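Local coordinates for protein triosephosphate isomerase (Toxoplasma gondii, PDB 5UPR) that probably catalyses the interconversion of D-glyceraldehyde 3-phosphate and dihydroxyacetone phosphate in glycolysis and gluconeogenesis, working as a homodimer, at residues D241-G246 / V255-A260; E159-A164 / D169-I174; E27-L32 / S54-S59. One frame throughout, in Å; residues are numbered along the deposited sequence.

Interaction 1: residues D241-G246 / V255-A260; sequences DGFLVG and VSIIDA
In the last beta-alpha unit of the TIM barrel, Phe243 and Val245 on strand 242-245 turn outward and meet Ile257 of helix 253-260, the helix that comes back over the outside of that strand. Ile257 does the work with both of its arms. With CG1 beside the backbone N (chi1 -65°), CG2 stands anti to that N, and the two branches reach different residues of the strand. CD1 at the end of the longer arm comes tip to tip with Val245, 3.7 Å from its CG1. The CG2 methyl reaches CG2 of Val245 at 3.9 Å and also lies against the Phe243 ring, 3.7 Å from CD2, in an oblique approach. Val245 thus offers both methyls to one isoleucine, while Phe243 offers the side of its ring nearest CD2. Beyond the pair of segments, Phe243 also packs on Ala231 and Leu234 of helix 228-234, and Val245 touches Val12 of strand 10-15. Backbone hydrogen bonds from Phe243 to Phe11 and Gly13, and from Gly242 to Tyr222, tie the strand to both its neighbours and close the barrel. All three side chains that touch here are buried and purely hydrocarbon where they meet, so between 241-246 and 255-260 the contact is purely apolar, resting on van der Waals packing and burial.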
ATOM      1  N   ASP A 241      23.837 -14.454   6.101  1.00 23.02           N
ATOM      2  CA  ASP A 241      24.502 -13.376   5.330  1.00 23.64           C
ATOM      3  C   ASP A 241      24.137 -11.966   5.832  1.00 24.28           C
ATOM      4  O   ASP A 241      24.546 -10.968   5.263  1.00 24.38           O
ATOM      5  CB  ASP A 241      24.148 -13.486   3.861  1.00 23.62           C
ATOM      6  CG  ASP A 241      24.574 -14.820   3.266  1.00 23.95           C
ATOM      7  OD1 ASP A 241      25.650 -15.275   3.583  1.00 24.82           O
ATOM      8  OD2 ASP A 241      23.827 -15.450   2.502  1.00 22.44           O
ATOM      9  N   GLY A 242      23.338 -11.915   6.883  1.00 24.28           N
ATOM     10  CA  GLY A 242      22.902 -10.646   7.479  1.00 24.97           C
ATOM     11  C   GLY A 242      21.541 -10.751   8.100  1.00 23.70           C
ATOM     12  O   GLY A 242      21.120 -11.821   8.510  1.00 24.06           O
ATOM     13  N   PHE A 243      20.833  -9.640   8.152  1.00 24.03           N
ATOM     14  CA  PHE A 243      19.618  -9.537   8.946  1.00 23.78           C
ATOM     15  C   PHE A 243      18.496  -8.745   8.287  1.00 23.68           C
ATOM     16  O   PHE A 243      18.764  -7.779   7.584  1.00 23.53           O
ATOM     17  CB  PHE A 243      19.986  -8.905  10.275  1.00 24.51           C
ATOM     18  CG  PHE A 243      21.012  -9.687  11.023  1.00 24.62           C
ATOM     19  CD1 PHE A 243      20.681 -10.917  11.582  1.00 24.39           C
ATOM     20  CD2 PHE A 243      22.308  -9.233  11.128  1.00 25.58           C
ATOM     21  CE1 PHE A 243      21.616 -11.708  12.202  1.00 24.42           C
ATOM     22  CE2 PHE A 243      23.275 -10.008  11.793  1.00 25.75           C
ATOM     23  CZ  PHE A 243      22.905 -11.229  12.374  1.00 25.72           C
ATOM     24  N   LEU A 244      17.245  -9.149   8.551  1.00 21.35           N
ATOM     25  CA  LEU A 244      16.085  -8.275   8.323  1.00 20.97           C
ATOM     26  C   LEU A 244      15.582  -7.854   9.694  1.00 21.21           C
ATOM     27  O   LEU A 244      15.226  -8.685  10.484  1.00 22.54           O
ATOM     28  CB  LEU A 244      14.980  -8.977   7.502  1.00 20.17           C
ATOM     29  CG  LEU A 244      13.792  -8.113   7.100  1.00 20.63           C
ATOM     30  CD1 LEU A 244      14.226  -6.845   6.400  1.00 20.68           C
ATOM     31  CD2 LEU A 244      12.735  -8.913   6.298  1.00 20.59           C
ATOM     32  N   VAL A 245      15.650  -6.560   9.965  1.00 21.67           N
ATOM     33  CA  VAL A 245      15.457  -5.987  11.285  1.00 21.96           C
ATOM     34  C   VAL A 245      14.118  -5.295  11.324  1.00 21.74           C
ATOM     35  O   VAL A 245      13.821  -4.507  10.453  1.00 21.92           O
ATOM     36  CB  VAL A 245      16.553  -4.970  11.618  1.00 22.39           C
ATOM     37  CG1 VAL A 245      16.412  -4.417  13.047  1.00 22.90           C
ATOM     38  CG2 VAL A 245      17.911  -5.598  11.482  1.00 22.59           C
ATOM     39  N   GLY A 246      13.301  -5.645  12.313  1.00 22.05           N
ATOM     40  CA  GLY A 246      12.007  -5.032  12.511  1.00 23.58           C
ATOM     41  C   GLY A 246      12.076  -3.873  13.506  1.00 23.58           C
ATOM     42  O   GLY A 246      12.546  -2.812  13.154  1.00 24.81           O
ATOM     43  N   VAL A 255      22.157   0.611  14.014  1.00 31.56           N
ATOM     44  CA  VAL A 255      23.567   0.811  13.634  1.00 32.08           C
ATOM     45  C   VAL A 255      24.469  -0.289  14.262  1.00 31.51           C
ATOM     46  O   VAL A 255      25.420  -0.741  13.613  1.00 30.83           O
ATOM     47  CB  VAL A 255      24.038   2.231  14.005  1.00 34.03           C
ATOM     48  CG1 VAL A 255      25.529   2.429  13.721  1.00 36.01           C
ATOM     49  CG2 VAL A 255      23.247   3.274  13.242  1.00 34.50           C
ATOM     50  N   SER A 256      24.188  -0.709  15.487  1.00 30.91           N
ATOM     51  CA  SER A 256      24.906  -1.863  16.068  1.00 31.88           C
ATOM     52  C   SER A 256      24.707  -3.143  15.266  1.00 29.56           C
ATOM     53  O   SER A 256      25.621  -3.941  15.188  1.00 28.94           O
ATOM     54  CB  SER A 256      24.498  -2.170  17.497  1.00 32.32           C
ATOM     55  OG  SER A 256      24.385  -0.990  18.256  1.00 35.41           O
ATOM     56  N   ILE A 257      23.513  -3.350  14.694  1.00 27.96           N
ATOM     57  CA  ILE A 257      23.250  -4.575  13.940  1.00 26.37           C
ATOM     58  C   ILE A 257      24.036  -4.547  12.643  1.00 27.10           C
ATOM     59  O   ILE A 257      24.626  -5.552  12.287  1.00 27.67           O
ATOM     60  CB  ILE A 257      21.755  -4.820  13.711  1.00 25.36           C
ATOM     61  CG1 ILE A 257      21.039  -5.066  15.033  1.00 25.07           C
ATOM     62  CG2 ILE A 257      21.517  -6.018  12.777  1.00 23.91           C
ATOM     63  CD1 ILE A 257      19.517  -4.861  15.013  1.00 24.42           C
ATOM     64  N   ILE A 258      24.081  -3.393  11.970  1.00 27.71           N
ATOM     65  CA  ILE A 258      24.882  -3.222  10.759  1.00 28.99           C
ATOM     66  C   ILE A 258      26.333  -3.564  11.044  1.00 31.73           C
ATOM     67  O   ILE A 258      26.962  -4.331  10.308  1.00 33.93           O
ATOM     68  CB  ILE A 258      24.799  -1.764  10.184  1.00 28.91           C
ATOM     69  CG1 ILE A 258      23.400  -1.459   9.650  1.00 28.10           C
ATOM     70  CG2 ILE A 258      25.872  -1.515   9.117  1.00 29.01           C
ATOM     71  CD1 ILE A 258      23.120   0.037   9.481  1.00 28.66           C
ATOM     72  N   ASP A 259      26.853  -3.010  12.128  1.00 33.76           N
ATOM     73  CA  ASP A 259      28.223  -3.314  12.557  1.00 36.64           C
ATOM     74  C   ASP A 259      28.492  -4.813  12.821  1.00 35.94           C
ATOM     75  O   ASP A 259      29.544  -5.295  12.574  1.00 34.74           O
ATOM     76  CB  ASP A 259      28.554  -2.479  13.769  1.00 38.82           C
ATOM     77  CG  ASP A 259      30.043  -2.300  13.933  1.00 43.31           C
ATOM     78  OD1 ASP A 259      30.766  -1.946  12.950  1.00 44.56           O
ATOM     79  OD2 ASP A 259      30.487  -2.520  15.063  1.00 46.98           O
ATOM     80  N   ALA A 260      27.508  -5.538  13.313  1.00 32.11           N
ATOM     81  CA  ALA A 260      27.624  -7.001  13.506  1.00 32.22           C
ATOM     82  C   ALA A 260      27.721  -7.822  12.220  1.00 33.74           C
ATOM     83  O   ALA A 260      28.285  -8.892  12.244  1.00 34.40           O
ATOM     84  CB  ALA A 260      26.474  -7.532  14.332  1.00 31.40           C
TER

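Interaction 2: residues E159-A164 / D169-I174; sequences EAVRQA and DAWKSI
Trp171 drives the rim of its indole at Val161 and Arg162, with CZ2 as the leading atom. Its chi1 of -74° sets CG beside the backbone N and sends the six-membered ring to the helix. There CZ2 lies 3.9 Å from CA of Arg162, which sits at the ring edge near its plane, so the tryptophan abuts helix backbone as well as side chain. Val161 comes in obliquely: its CG1 is 4.0 Å from CZ2 and 4.1 Å from CH2 of Trp171. One face of the indole carries CD1 of Ile174, 3.7 Å above the plane and offset toward the rim. This is the alpha-to-beta connection of the TIM barrel from helix 150-164, through a short 3-10 segment, to strand 174-178; NE1 of Trp171 bonds to Val165 O in the connection itself, and Trp205 of helix 192-209 packs on Trp171 and Arg162. The Arg162 side chain leads away from the indole. A bend at chi3 (56°) brings it back along its own helix to Glu159, in a salt bridge held side-on by two hydrogen bonds: NE to OE1 at 3.0 Å, nearly straight at 178°, and NH2 to OE2 at 2.9 Å. Both oxygens lie close to the guanidinium plane and are met on their syn sides, although the carboxylate is tilted against that plane.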
ATOM      1  N   GLU A 159       9.214 -22.901  -3.761  1.00 27.68           N
ATOM      2  CA  GLU A 159       8.788 -23.562  -5.028  1.00 29.78           C
ATOM      3  C   GLU A 159       7.679 -22.728  -5.754  1.00 29.45           C
ATOM      4  O   GLU A 159       7.726 -22.642  -6.950  1.00 27.99           O
ATOM      5  CB  GLU A 159       8.316 -24.969  -4.740  1.00 32.26           C
ATOM      6  CG  GLU A 159       7.600 -25.739  -5.858  1.00 36.28           C
ATOM      7  CD  GLU A 159       8.475 -26.002  -7.053  1.00 36.86           C
ATOM      8  OE1 GLU A 159       9.730 -25.817  -7.001  1.00 37.99           O
ATOM      9  OE2 GLU A 159       7.893 -26.375  -8.101  1.00 43.46           O
ATOM     10  N   ALA A 160       6.721 -22.112  -5.013  1.00 27.03           N
ATOM     11  CA  ALA A 160       5.755 -21.271  -5.638  1.00 25.91           C
ATOM     12  C   ALA A 160       6.437 -20.103  -6.380  1.00 24.58           C
ATOM     13  O   ALA A 160       6.069 -19.740  -7.473  1.00 24.15           O
ATOM     14  CB  ALA A 160       4.768 -20.703  -4.595  1.00 25.59           C
ATOM     15  N   VAL A 161       7.474 -19.530  -5.764  1.00 23.72           N
ATOM     16  CA  VAL A 161       8.232 -18.464  -6.395  1.00 22.83           C
ATOM     17  C   VAL A 161       8.977 -18.945  -7.621  1.00 24.62           C
ATOM     18  O   VAL A 161       8.956 -18.292  -8.662  1.00 26.03           O
ATOM     19  CB  VAL A 161       9.155 -17.725  -5.426  1.00 22.27           C
ATOM     20  CG1 VAL A 161       9.917 -16.595  -6.160  1.00 21.14           C
ATOM     21  CG2 VAL A 161       8.323 -17.103  -4.295  1.00 22.37           C
ATOM     22  N   ARG A 162       9.597 -20.110  -7.541  1.00 26.42           N
ATOM     23  CA  ARG A 162      10.272 -20.718  -8.709  1.00 28.67           C
ATOM     24  C   ARG A 162       9.314 -20.975  -9.876  1.00 28.90           C
ATOM     25  O   ARG A 162       9.701 -20.784 -11.035  1.00 28.09           O
ATOM     26  CB  ARG A 162      10.988 -22.012  -8.340  1.00 30.42           C
ATOM     27  CG  ARG A 162      11.944 -22.548  -9.419  1.00 33.79           C
ATOM     28  CD  ARG A 162      12.176 -24.016  -9.409  1.00 36.48           C
ATOM     29  NE  ARG A 162      10.914 -24.715  -9.509  1.00 36.58           N
ATOM     30  CZ  ARG A 162      10.235 -24.870 -10.648  1.00 38.82           C
ATOM     31  NH1 ARG A 162      10.649 -24.342 -11.815  1.00 37.85           N
ATOM     32  NH2 ARG A 162       9.070 -25.498 -10.621  1.00 38.60           N
ATOM     33  N   GLN A 163       8.073 -21.403  -9.596  1.00 29.60           N
ATOM     34  CA  GLN A 163       7.087 -21.648 -10.687  1.00 31.68           C
ATOM     35  C   GLN A 163       6.791 -20.378 -11.442  1.00 29.67           C
ATOM     36  O   GLN A 163       6.654 -20.400 -12.634  1.00 30.46           O
ATOM     37  CB  GLN A 163       5.805 -22.269 -10.144  1.00 35.21           C
ATOM     38  CG  GLN A 163       6.032 -23.701  -9.738  1.00 40.37           C
ATOM     39  CD  GLN A 163       4.914 -24.321  -8.943  1.00 45.72           C
ATOM     40  OE1 GLN A 163       4.070 -23.639  -8.310  1.00 51.35           O
ATOM     41  NE2 GLN A 163       4.986 -25.636  -8.838  1.00 47.69           N
ATOM     42  N   ALA A 164       6.702 -19.259 -10.726  1.00 28.10           N
ATOM     43  CA  ALA A 164       6.492 -17.949 -11.328  1.00 27.50           C
ATOM     44  C   ALA A 164       7.769 -17.318 -11.909  1.00 27.11           C
ATOM     45  O   ALA A 164       7.679 -16.475 -12.794  1.00 26.78           O
ATOM     46  CB  ALA A 164       5.913 -17.016 -10.309  1.00 26.13           C
ATOM     47  N   ASP A 169      18.488 -16.708 -14.137  1.00 34.61           N
ATOM     48  CA  ASP A 169      19.144 -15.394 -14.175  1.00 35.58           C
ATOM     49  C   ASP A 169      18.372 -14.335 -13.350  1.00 34.90           C
ATOM     50  O   ASP A 169      19.002 -13.428 -12.794  1.00 35.40           O
ATOM     51  CB  ASP A 169      19.250 -14.854 -15.621  1.00 39.68           C
ATOM     52  CG  ASP A 169      20.052 -13.520 -15.699  1.00 42.35           C
ATOM     53  OD1 ASP A 169      21.239 -13.546 -15.248  1.00 44.43           O
ATOM     54  OD2 ASP A 169      19.492 -12.454 -16.131  1.00 42.98           O
ATOM     55  N   ALA A 170      17.035 -14.443 -13.289  1.00 32.20           N
ATOM     56  CA  ALA A 170      16.240 -13.446 -12.595  1.00 33.09           C
ATOM     57  C   ALA A 170      16.538 -13.408 -11.076  1.00 29.64           C
ATOM     58  O   ALA A 170      16.416 -12.345 -10.421  1.00 27.35           O
ATOM     59  CB  ALA A 170      14.746 -13.683 -12.878  1.00 32.82           C
ATOM     60  N   TRP A 171      16.934 -14.581 -10.550  1.00 28.77           N
ATOM     61  CA  TRP A 171      17.215 -14.746  -9.149  1.00 27.14           C
ATOM     62  C   TRP A 171      18.446 -13.961  -8.662  1.00 28.62           C
ATOM     63  O   TRP A 171      18.643 -13.849  -7.424  1.00 29.38           O
ATOM     64  CB  TRP A 171      17.374 -16.240  -8.787  1.00 27.05           C
ATOM     65  CG  TRP A 171      16.057 -16.944  -8.770  1.00 25.86           C
ATOM     66  CD1 TRP A 171      15.302 -17.240  -9.837  1.00 26.69           C
ATOM     67  CD2 TRP A 171      15.361 -17.421  -7.626  1.00 24.71           C
ATOM     68  NE1 TRP A 171      14.164 -17.876  -9.426  1.00 26.63           N
ATOM     69  CE2 TRP A 171      14.175 -18.001  -8.076  1.00 25.02           C
ATOM     70  CE3 TRP A 171      15.620 -17.388  -6.264  1.00 23.86           C
ATOM     71  CZ2 TRP A 171      13.233 -18.568  -7.229  1.00 25.37           C
ATOM     72  CZ3 TRP A 171      14.719 -17.994  -5.393  1.00 23.73           C
ATOM     73  CH2 TRP A 171      13.507 -18.528  -5.872  1.00 24.46           C
ATOM     74  N   LYS A 172      19.256 -13.400  -9.592  1.00 29.28           N
ATOM     75  CA  LYS A 172      20.336 -12.489  -9.210  1.00 30.23           C
ATOM     76  C   LYS A 172      19.939 -11.342  -8.303  1.00 28.89           C
ATOM     77  O   LYS A 172      20.729 -10.909  -7.446  1.00 28.54           O
ATOM     78  CB  LYS A 172      21.073 -11.950 -10.421  1.00 33.19           C
ATOM     79  CG  LYS A 172      20.315 -10.947 -11.280  1.00 36.51           C
ATOM     80  CD  LYS A 172      20.993 -10.903 -12.686  1.00 40.87           C
ATOM     81  CE  LYS A 172      20.884  -9.653 -13.533  1.00 42.76           C
ATOM     82  NZ  LYS A 172      19.477  -9.299 -13.555  1.00 42.94           N
ATOM     83  N   SER A 173      18.717 -10.856  -8.452  1.00 27.88           N
ATOM     84  CA  SER A 173      18.258  -9.678  -7.704  1.00 26.62           C
ATOM     85  C   SER A 173      17.313 -10.042  -6.560  1.00 26.14           C
ATOM     86  O   SER A 173      16.521  -9.184  -6.121  1.00 26.59           O
ATOM     87  CB  SER A 173      17.541  -8.783  -8.701  1.00 26.84           C
ATOM     88  OG  SER A 173      18.414  -8.365  -9.723  1.00 28.53           O
ATOM     89  N   ILE A 174      17.371 -11.288  -6.081  1.00 24.73           N
ATOM     90  CA  ILE A 174      16.667 -11.749  -4.879  1.00 24.23           C
ATOM     91  C   ILE A 174      17.622 -11.930  -3.691  1.00 23.88           C
ATOM     92  O   ILE A 174      18.716 -12.411  -3.856  1.00 25.76           O
ATOM     93  CB  ILE A 174      15.942 -13.075  -5.147  1.00 24.28           C
ATOM     94  CG1 ILE A 174      14.719 -12.806  -6.067  1.00 24.61           C
ATOM     95  CG2 ILE A 174      15.491 -13.779  -3.894  1.00 24.35           C
ATOM     96  CD1 ILE A 174      14.031 -14.043  -6.511  1.00 24.99           C
TER

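Interaction 3: residues E27-L32 / S54-S59; sequences ELVDML and SQVQDS
Val29 of helix 22-34 is the side chain on which this contact turns, packing against Val56 and Ser59, which lie about one turn apart on the neighbouring helix 53-59. The apolar part comes first. The two methyls of Val29 are used differently: CG1, anti to the backbone N (chi1 165°), meets Ser59 alone, while CG2, beside that N, lies against both Val56 and OG of Ser59. The valines cross obliquely, CG2 of Val29 standing 4.0 Å from CG2 of Val56 and 4.1 Å from its CG1, so one methyl sits against the fork of the other residue. The backbones are close as well, with the CA atoms of Val29 and Val56 6.5 Å apart.

Methyl against oxygen is the second kind. CG1 of Val29 lies 3.4 Å from OG of Ser59 and 3.7 Å from its carbonyl O, a van der Waals approach to polar atoms whose bonds are made elsewhere. These are the helices that follow the first two strands of the TIM barrel, neighbours in its outer layer, and the chain passes between them through strand 42-47. Near the start of helix 53-59, Ser54 packs on Ser54 of the second subunit, which puts this pair beside the dimer interface.

Hydrogen bonds make up the last group. Ser59 OG, between the backbone N and the carbonyl carbon (chi1 54°), turns back along its own helix and donates to Gln55 O at 2.8 Å, tilted 30° from the carbonyl plane. The same oxygen accepts from Ser59 N at 3.1 Å, and the two donors arrive from opposite faces of that plane. Two further bonds join the same helices, with partners beyond 27-32: Ser59 O accepts from ND2 of Asn33, and NE2 of Gln55 donates to Thr22 O.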
ATOM      1  N   GLU A  27      14.734  12.155  11.784  1.00 41.42           N
ATOM      2  CA  GLU A  27      15.622  11.600  12.809  1.00 45.21           C
ATOM      3  C   GLU A  27      16.347  10.329  12.376  1.00 42.31           C
ATOM      4  O   GLU A  27      17.545  10.193  12.596  1.00 43.11           O
ATOM      5  CB  GLU A  27      14.824  11.320  14.107  1.00 49.60           C
ATOM      6  CG  GLU A  27      15.656  10.725  15.258  1.00 54.91           C
ATOM      7  CD  GLU A  27      14.851   9.807  16.172  1.00 59.52           C
ATOM      8  OE1 GLU A  27      13.811  10.313  16.643  1.00 65.81           O
ATOM      9  OE2 GLU A  27      15.224   8.608  16.354  1.00 63.62           O
ATOM     10  N   LEU A  28      15.609   9.380  11.789  1.00 34.69           N
ATOM     11  CA  LEU A  28      16.234   8.139  11.310  1.00 32.76           C
ATOM     12  C   LEU A  28      17.234   8.414  10.191  1.00 31.31           C
ATOM     13  O   LEU A  28      18.280   7.786  10.134  1.00 31.09           O
ATOM     14  CB  LEU A  28      15.184   7.112  10.879  1.00 31.84           C
ATOM     15  CG  LEU A  28      14.446   6.536  12.093  1.00 32.37           C
ATOM     16  CD1 LEU A  28      13.137   5.800  11.751  1.00 31.53           C
ATOM     17  CD2 LEU A  28      15.352   5.593  12.835  1.00 34.67           C
ATOM     18  N   VAL A  29      16.889   9.307   9.270  1.00 31.28           N
ATOM     19  CA  VAL A  29      17.790   9.645   8.181  1.00 32.16           C
ATOM     20  C   VAL A  29      19.069  10.312   8.753  1.00 33.90           C
ATOM     21  O   VAL A  29      20.186   9.965   8.346  1.00 33.82           O
ATOM     22  CB  VAL A  29      17.109  10.585   7.156  1.00 33.39           C
ATOM     23  CG1 VAL A  29      18.146  11.233   6.220  1.00 35.74           C
ATOM     24  CG2 VAL A  29      16.057   9.861   6.329  1.00 31.53           C
ATOM     25  N   ASP A  30      18.893  11.241   9.702  1.00 35.81           N
ATOM     26  CA  ASP A  30      20.048  11.893  10.358  1.00 37.16           C
ATOM     27  C   ASP A  30      20.941  10.852  11.082  1.00 38.08           C
ATOM     28  O   ASP A  30      22.158  10.928  11.036  1.00 37.99           O
ATOM     29  CB  ASP A  30      19.597  12.928  11.379  1.00 39.74           C
ATOM     30  CG  ASP A  30      18.916  14.184  10.731  1.00 41.89           C
ATOM     31  OD1 ASP A  30      18.923  14.344   9.486  1.00 44.24           O
ATOM     32  OD2 ASP A  30      18.312  14.992  11.462  1.00 40.82           O
HETATM   33  N   MSE A  31      20.337   9.873  11.743  1.00 38.10           N
HETATM   34  CA  MSE A  31      21.113   8.794  12.376  1.00 39.49           C
HETATM   35  C   MSE A  31      21.910   8.045  11.338  1.00 38.07           C
HETATM   36  O   MSE A  31      23.067   7.743  11.574  1.00 35.62           O
HETATM   37  CB  MSE A  31      20.187   7.788  13.056  1.00 40.93           C
HETATM   38  CG  MSE A  31      20.899   6.655  13.780  1.00 45.06           C
HETATM   39 SE   MSE A  31      19.539   5.297  14.120  0.82 50.34          SE
HETATM   40  CE  MSE A  31      19.518   4.643  12.296  1.00 48.55           C
ATOM     41  N   LEU A  32      21.313   7.737  10.188  1.00 37.33           N
ATOM     42  CA  LEU A  32      22.015   6.941   9.167  1.00 37.29           C
ATOM     43  C   LEU A  32      23.155   7.767   8.531  1.00 39.73           C
ATOM     44  O   LEU A  32      24.256   7.229   8.300  1.00 40.80           O
ATOM     45  CB  LEU A  32      21.041   6.451   8.107  1.00 34.67           C
ATOM     46  CG  LEU A  32      20.007   5.397   8.583  1.00 33.89           C
ATOM     47  CD1 LEU A  32      18.863   5.337   7.600  1.00 32.45           C
ATOM     48  CD2 LEU A  32      20.631   3.995   8.802  1.00 35.37           C
ATOM     49  N   SER A  54       9.916   9.316  -0.441  1.00 29.83           N
ATOM     50  CA  SER A  54      10.558  10.426  -1.175  1.00 32.46           C
ATOM     51  C   SER A  54      11.383  11.350  -0.301  1.00 32.00           C
ATOM     52  O   SER A  54      12.437  11.831  -0.729  1.00 32.73           O
ATOM     53  CB  SER A  54       9.565  11.238  -2.010  1.00 35.12           C
ATOM     54  OG  SER A  54       8.772  12.046  -1.169  1.00 38.67           O
ATOM     55  N   GLN A  55      10.943  11.558   0.933  1.00 31.46           N
ATOM     56  CA  GLN A  55      11.676  12.361   1.912  1.00 32.27           C
ATOM     57  C   GLN A  55      13.035  11.694   2.255  1.00 32.10           C
ATOM     58  O   GLN A  55      14.076  12.360   2.349  1.00 33.82           O
ATOM     59  CB  GLN A  55      10.833  12.499   3.198  1.00 32.06           C
ATOM     60  CG  GLN A  55      11.515  13.241   4.357  1.00 33.50           C
ATOM     61  CD  GLN A  55      10.722  13.216   5.660  1.00 33.19           C
ATOM     62  OE1 GLN A  55       9.542  12.937   5.680  1.00 32.47           O
ATOM     63  NE2 GLN A  55      11.385  13.496   6.743  1.00 32.51           N
ATOM     64  N   VAL A  56      13.005  10.372   2.421  1.00 32.21           N
ATOM     65  CA  VAL A  56      14.243   9.646   2.687  1.00 30.52           C
ATOM     66  C   VAL A  56      15.180   9.753   1.476  1.00 30.97           C
ATOM     67  O   VAL A  56      16.378  10.055   1.638  1.00 29.47           O
ATOM     68  CB  VAL A  56      13.970   8.161   3.027  1.00 29.19           C
ATOM     69  CG1 VAL A  56      15.239   7.387   3.194  1.00 29.80           C
ATOM     70  CG2 VAL A  56      13.161   8.038   4.291  1.00 29.31           C
ATOM     71  N   GLN A  57      14.633   9.545   0.258  1.00 29.88           N
ATOM     72  CA  GLN A  57      15.441   9.683  -0.965  1.00 31.25           C
ATOM     73  C   GLN A  57      16.061  11.082  -1.097  1.00 35.33           C
ATOM     74  O   GLN A  57      17.199  11.216  -1.576  1.00 34.41           O
ATOM     75  CB  GLN A  57      14.621   9.442  -2.233  1.00 30.53           C
ATOM     76  CG  GLN A  57      14.127   8.062  -2.414  1.00 29.04           C
ATOM     77  CD  GLN A  57      13.236   7.912  -3.617  1.00 29.50           C
ATOM     78  OE1 GLN A  57      12.168   8.555  -3.706  1.00 30.30           O
ATOM     79  NE2 GLN A  57      13.679   7.111  -4.557  1.00 26.64           N
ATOM     80  N   ASP A  58      15.325  12.124  -0.694  1.00 37.47           N
ATOM     81  CA  ASP A  58      15.853  13.481  -0.801  1.00 39.54           C
ATOM     82  C   ASP A  58      16.936  13.856   0.179  1.00 39.97           C
ATOM     83  O   ASP A  58      17.757  14.725  -0.153  1.00 39.74           O
ATOM     84  CB  ASP A  58      14.738  14.511  -0.603  1.00 44.25           C
ATOM     85  CG  ASP A  58      13.711  14.497  -1.745  1.00 47.45           C
ATOM     86  OD1 ASP A  58      13.820  13.655  -2.703  1.00 52.94           O
ATOM     87  OD2 ASP A  58      12.770  15.294  -1.645  1.00 51.58           O
ATOM     88  N   SER A  59      16.924  13.292   1.393  1.00 35.95           N
ATOM     89  CA  SER A  59      17.853  13.690   2.449  1.00 38.07           C
ATOM     90  C   SER A  59      18.942  12.662   2.784  1.00 35.79           C
ATOM     91  O   SER A  59      19.917  13.001   3.468  1.00 36.04           O
ATOM     92  CB  SER A  59      17.091  14.094   3.717  1.00 40.03           C
ATOM     93  OG  SER A  59      16.207  13.066   4.104  1.00 40.78           O
TER

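All three contacts lie in the outer parts of one TIM barrel, the triosephosphate isomerase domain of a longer protein. Interactions 1 and 3 are neighbours, with centres about 18 Å apart: helix 253-260 packs beside helix 22-34, where CG2 of Val255 meets CE of Met31, a selenomethionine, at 4.1 Å. Interaction 2 stands across the chain's centre from both, its centre about 24 Å from that of interaction 1 and about 31 Å from that of interaction 3. A bound sulfate lies about 6 Å from the side chain of Val245 in interaction 1; the ion probably came from the crystallisation liquor, though its place is consistent with the phosphate pocket of the family. Interaction 3 adjoins the second subunit.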